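Local coordinates for protein-tyrosine-phosphatase (Vibrio vulnificus, PDB 7DHF), which probably hydrolyses phosphotyrosine in proteins to tyrosine and free phosphate, as a low-molecular-weight protein tyrosine phosphatase, at residues Gly14-Lys28 / Glu62-Gln74. The protein carries 1 engineered substitution. Numbering follows the deposited sequence. Where two conformers were deposited one is given.
Sequences GNICRSPTGERVLQK and ENCVDVENHQSQQ. With PO4 (phosphate ion), chain E.
With CG swung opposite the backbone N (chi1 173°), His70 brings its imidazole to the phosphate-binding P-loop of this low-molecular-weight tyrosine phosphatase and illustrates how a second shell shapes an anion site. His70 NE2 donates in its ring plane to Asn15 O at 2.8 Å, while Pro20 CB sits over the centre of one ring face, 3.5 Å from the centroid, a CH-pi contact. A similar first torsion in Asn15 (chi1 -163°) sets its amide between Gln73 and Ser19: OD1 takes Gln73 N on a lone pair (2.9 Å), and ND2 donates to Ser19 OG and also reaches Ser37 of strand 34-39. Ser19 OG in turn donates to phosphate O3 at 2.6 Å, so a relay of Asn15 and Ser19 links Gln73 to the bound anion. Ser72 OG donates a hydrogen bond to Gly14 O, in the loop whose backbone amides surround the phosphate together with the Arg18 side chain. Farther along helix 18-29, Val65 packs against Val25 and the CB of Arg24. The bend of Arg24 at chi2 (-64°) brings its guanidinium edge to the loop carbonyls: NE forms a salt bridge with Glu23 OE2, while Glu23 OE1 bonds Ser37; NH1 bonds Asp66 O at 2.8 Å, and NH1 and NH2 both converge on the single atom Glu68 O, at 2.9 and 3.1 Å.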
# COMPACT_ATOMS: atom_id res chain seq x y z
N GLY A 14 -4.53 -6.82 -4.21
CA GLY A 14 -5.62 -7.38 -3.44
C GLY A 14 -6.07 -6.51 -2.28
O GLY A 14 -7.18 -6.66 -1.77
N ASN A 15 -5.20 -5.59 -1.85
CA ASN A 15 -5.45 -4.75 -0.68
C ASN A 15 -5.67 -5.58 0.58
O ASN A 15 -6.48 -5.24 1.44
CB ASN A 15 -6.59 -3.76 -0.93
CG ASN A 15 -6.63 -2.60 0.07
OD1 ASN A 15 -7.70 -2.14 0.47
ND2 ASN A 15 -5.46 -2.12 0.48
N ILE A 16 -4.91 -6.68 0.70
CA ILE A 16 -4.93 -7.49 1.91
C ILE A 16 -3.55 -7.74 2.51
O ILE A 16 -3.46 -8.11 3.69
CB ILE A 16 -5.66 -8.84 1.69
CG1 ILE A 16 -5.04 -9.62 0.53
CG2 ILE A 16 -7.15 -8.61 1.47
CD1 ILE A 16 -5.47 -11.07 0.45
N CYS A 17 -2.45 -7.55 1.76
CA CYS A 17 -1.12 -7.84 2.29
C CYS A 17 -0.23 -6.59 2.30
O CYS A 17 -0.09 -5.95 3.34
CB CYS A 17 -0.46 -8.96 1.48
SG CYS A 17 -1.25 -10.58 1.70
N ARG A 18 0.36 -6.24 1.15
CA ARG A 18 1.34 -5.16 1.12
C ARG A 18 0.69 -3.80 1.35
O ARG A 18 1.20 -2.98 2.11
CB ARG A 18 2.06 -5.14 -0.22
CG ARG A 18 2.92 -6.35 -0.51
CD ARG A 18 3.24 -6.42 -1.98
NE ARG A 18 2.03 -6.65 -2.76
CZ ARG A 18 1.99 -6.71 -4.09
NH1 ARG A 18 3.10 -6.56 -4.80
NH2 ARG A 18 0.83 -6.93 -4.70
N SER A 19 -0.42 -3.53 0.66
CA SER A 19 -0.94 -2.17 0.68
C SER A 19 -1.54 -1.80 2.03
O SER A 19 -1.33 -0.67 2.49
CB SER A 19 -1.89 -1.90 -0.50
OG SER A 19 -2.91 -2.86 -0.62
N PRO A 20 -2.26 -2.69 2.74
CA PRO A 20 -2.64 -2.33 4.11
C PRO A 20 -1.45 -2.19 5.04
O PRO A 20 -1.45 -1.32 5.92
CB PRO A 20 -3.58 -3.47 4.54
CG PRO A 20 -3.28 -4.59 3.64
CD PRO A 20 -2.87 -3.97 2.33
N THR A 21 -0.43 -3.03 4.87
CA THR A 21 0.78 -2.89 5.69
C THR A 21 1.44 -1.54 5.44
O THR A 21 1.76 -0.81 6.39
CB THR A 21 1.74 -4.04 5.40
OG1 THR A 21 1.12 -5.29 5.74
CG2 THR A 21 3.03 -3.89 6.21
N GLY A 22 1.64 -1.19 4.17
CA GLY A 22 2.24 0.10 3.85
C GLY A 22 1.41 1.26 4.35
O GLY A 22 1.95 2.26 4.83
N GLU A 23 0.08 1.15 4.24
CA GLU A 23 -0.80 2.18 4.79
C GLU A 23 -0.50 2.43 6.26
O GLU A 23 -0.31 3.58 6.68
CB GLU A 23 -2.27 1.75 4.63
CG GLU A 23 -3.28 2.67 5.33
CD GLU A 23 -4.64 2.04 5.51
OE1 GLU A 23 -5.10 1.33 4.60
OE2 GLU A 23 -5.25 2.25 6.58
N ARG A 24 -0.47 1.37 7.06
CA ARG A 24 -0.37 1.53 8.51
C ARG A 24 1.05 1.88 8.94
O ARG A 24 1.23 2.65 9.89
CB ARG A 24 -0.89 0.28 9.21
CG ARG A 24 -2.34 -0.05 8.90
CD ARG A 24 -3.31 1.02 9.38
NE ARG A 24 -4.70 0.69 9.05
CZ ARG A 24 -5.48 -0.08 9.79
NH1 ARG A 24 -5.04 -0.62 10.92
NH2 ARG A 24 -6.73 -0.33 9.40
N VAL A 25 2.06 1.32 8.27
CA VAL A 25 3.44 1.72 8.56
C VAL A 25 3.62 3.20 8.29
O VAL A 25 4.16 3.95 9.11
CB VAL A 25 4.43 0.85 7.77
CG1 VAL A 25 5.85 1.39 7.91
CG2 VAL A 25 4.37 -0.59 8.24
N LEU A 26 3.17 3.66 7.11
CA LEU A 26 3.31 5.06 6.77
C LEU A 26 2.48 5.95 7.69
O LEU A 26 2.91 7.04 8.07
CB LEU A 26 2.92 5.27 5.30
CG LEU A 26 3.39 6.56 4.63
CD1 LEU A 26 4.91 6.64 4.60
CD2 LEU A 26 2.83 6.64 3.22
N GLN A 27 1.28 5.50 8.05
CA GLN A 27 0.43 6.30 8.92
C GLN A 27 1.10 6.53 10.27
O GLN A 27 1.01 7.62 10.84
CB GLN A 27 -0.93 5.62 9.11
CG GLN A 27 -1.94 6.43 9.91
CD GLN A 27 -2.32 7.72 9.20
OE1 GLN A 27 -3.28 7.75 8.43
NE2 GLN A 27 -1.58 8.79 9.46
N LYS A 28 1.78 5.50 10.80
CA LYS A 28 2.48 5.65 12.07
C LYS A 28 3.62 6.65 11.95
O LYS A 28 3.88 7.42 12.88
CB LYS A 28 2.98 4.29 12.54
CG LYS A 28 3.65 4.31 13.90
CD LYS A 28 4.10 2.91 14.29
CE LYS A 28 4.93 2.92 15.56
NZ LYS A 28 5.55 1.59 15.82
N GLU A 62 4.26 -7.56 15.50
CA GLU A 62 5.57 -7.79 16.10
C GLU A 62 6.47 -6.57 15.99
O GLU A 62 7.49 -6.50 16.68
CB GLU A 62 6.24 -8.99 15.44
CG GLU A 62 5.52 -10.31 15.71
CD GLU A 62 6.09 -11.47 14.92
OE1 GLU A 62 7.00 -11.24 14.10
OE2 GLU A 62 5.63 -12.61 15.12
N ASN A 63 6.12 -5.61 15.13
CA ASN A 63 6.85 -4.36 15.00
C ASN A 63 6.04 -3.17 15.50
O ASN A 63 6.36 -2.02 15.19
CB ASN A 63 7.28 -4.15 13.55
CG ASN A 63 8.29 -5.18 13.09
OD1 ASN A 63 9.49 -5.00 13.27
ND2 ASN A 63 7.81 -6.26 12.48
N CYS A 64 4.98 -3.43 16.28
CA CYS A 64 4.17 -2.37 16.89
C CYS A 64 3.48 -1.50 15.84
O CYS A 64 3.34 -0.29 16.01
CB CYS A 64 4.97 -1.54 17.89
SG CYS A 64 5.42 -2.43 19.40
N VAL A 65 3.03 -2.13 14.76
CA VAL A 65 2.21 -1.48 13.74
C VAL A 65 0.88 -2.21 13.69
O VAL A 65 0.84 -3.44 13.53
CB VAL A 65 2.90 -1.47 12.36
CG1 VAL A 65 1.94 -0.97 11.29
CG2 VAL A 65 4.15 -0.60 12.40
N ASP A 66 -0.21 -1.46 13.83
CA ASP A 66 -1.55 -2.01 13.92
C ASP A 66 -2.17 -2.08 12.53
O ASP A 66 -2.42 -1.05 11.91
CB ASP A 66 -2.39 -1.14 14.86
CG ASP A 66 -3.79 -1.68 15.07
OD1 ASP A 66 -4.20 -2.60 14.34
OD2 ASP A 66 -4.49 -1.18 15.98
N VAL A 67 -2.42 -3.30 12.06
CA VAL A 67 -3.13 -3.54 10.80
C VAL A 67 -4.47 -4.24 11.05
O VAL A 67 -5.00 -4.91 10.16
CB VAL A 67 -2.25 -4.29 9.79
CG1 VAL A 67 -2.80 -4.15 8.37
CG2 VAL A 67 -0.81 -3.78 9.84
N GLU A 68 -5.01 -4.09 12.25
CA GLU A 68 -6.35 -4.58 12.53
C GLU A 68 -7.39 -3.62 11.96
O GLU A 68 -7.09 -2.47 11.63
CB GLU A 68 -6.55 -4.71 14.04
CG GLU A 68 -5.71 -5.79 14.69
CD GLU A 68 -6.26 -7.19 14.47
OE1 GLU A 68 -7.36 -7.31 13.89
OE2 GLU A 68 -5.60 -8.16 14.88
N ASN A 69 -8.61 -4.12 11.83
CA ASN A 69 -9.74 -3.30 11.42
C ASN A 69 -9.53 -2.70 10.03
O ASN A 69 -9.98 -1.59 9.74
CB ASN A 69 -10.04 -2.20 12.44
CG ASN A 69 -10.17 -2.76 13.85
OD1 ASN A 69 -9.50 -2.31 14.78
ND2 ASN A 69 -11.04 -3.75 14.00
N HIS A 70 -8.85 -3.44 9.16
CA HIS A 70 -8.71 -3.07 7.77
C HIS A 70 -9.81 -3.74 6.96
O HIS A 70 -10.24 -4.86 7.26
CB HIS A 70 -7.36 -3.51 7.23
CG HIS A 70 -7.21 -3.31 5.75
ND1 HIS A 70 -7.06 -2.07 5.18
CD2 HIS A 70 -7.20 -4.20 4.73
CE1 HIS A 70 -6.97 -2.20 3.87
NE2 HIS A 70 -7.04 -3.48 3.57
N GLN A 71 -10.27 -3.05 5.92
CA GLN A 71 -11.22 -3.60 4.96
C GLN A 71 -10.70 -3.33 3.56
O GLN A 71 -10.53 -2.17 3.17
CB GLN A 71 -12.61 -2.96 5.13
CG GLN A 71 -13.28 -3.28 6.45
CD GLN A 71 -14.60 -2.55 6.60
OE1 GLN A 71 -14.66 -1.33 6.52
NE2 GLN A 71 -15.67 -3.31 6.81
N SER A 72 -10.43 -4.39 2.81
CA SER A 72 -9.97 -4.25 1.44
C SER A 72 -10.99 -3.48 0.61
O SER A 72 -12.20 -3.71 0.71
CB SER A 72 -9.74 -5.63 0.83
OG SER A 72 -9.48 -5.54 -0.56
N GLN A 73 -10.49 -2.56 -0.22
CA GLN A 73 -11.36 -1.79 -1.11
C GLN A 73 -10.74 -1.73 -2.50
O GLN A 73 -9.53 -1.82 -2.68
CB GLN A 73 -11.63 -0.38 -0.58
CG GLN A 73 -10.49 0.61 -0.77
CD GLN A 73 -10.85 2.00 -0.28
OE1 GLN A 73 -11.98 2.45 -0.46
NE2 GLN A 73 -9.90 2.68 0.34
N GLN A 74 -11.61 -1.52 -3.49
CA GLN A 74 -11.23 -1.48 -4.89
C GLN A 74 -10.77 -0.09 -5.29
O GLN A 74 -11.34 0.92 -4.87
CB GLN A 74 -12.43 -1.88 -5.75
CG GLN A 74 -12.25 -1.68 -7.25
CD GLN A 74 -11.16 -2.55 -7.84
OE1 GLN A 74 -11.03 -3.73 -7.49
NE2 GLN A 74 -10.37 -1.98 -8.74
P PO4 E . -1.70 -6.57 -1.79
O1 PO4 E . -2.69 -7.55 -1.21
O2 PO4 E . -0.32 -6.99 -1.35
O3 PO4 E . -2.03 -5.21 -1.24
O4 PO4 E . -1.80 -6.60 -3.30
O HOH W 1 -8.93 -0.12 2.23
O HOH W 2 -7.30 0.25 6.66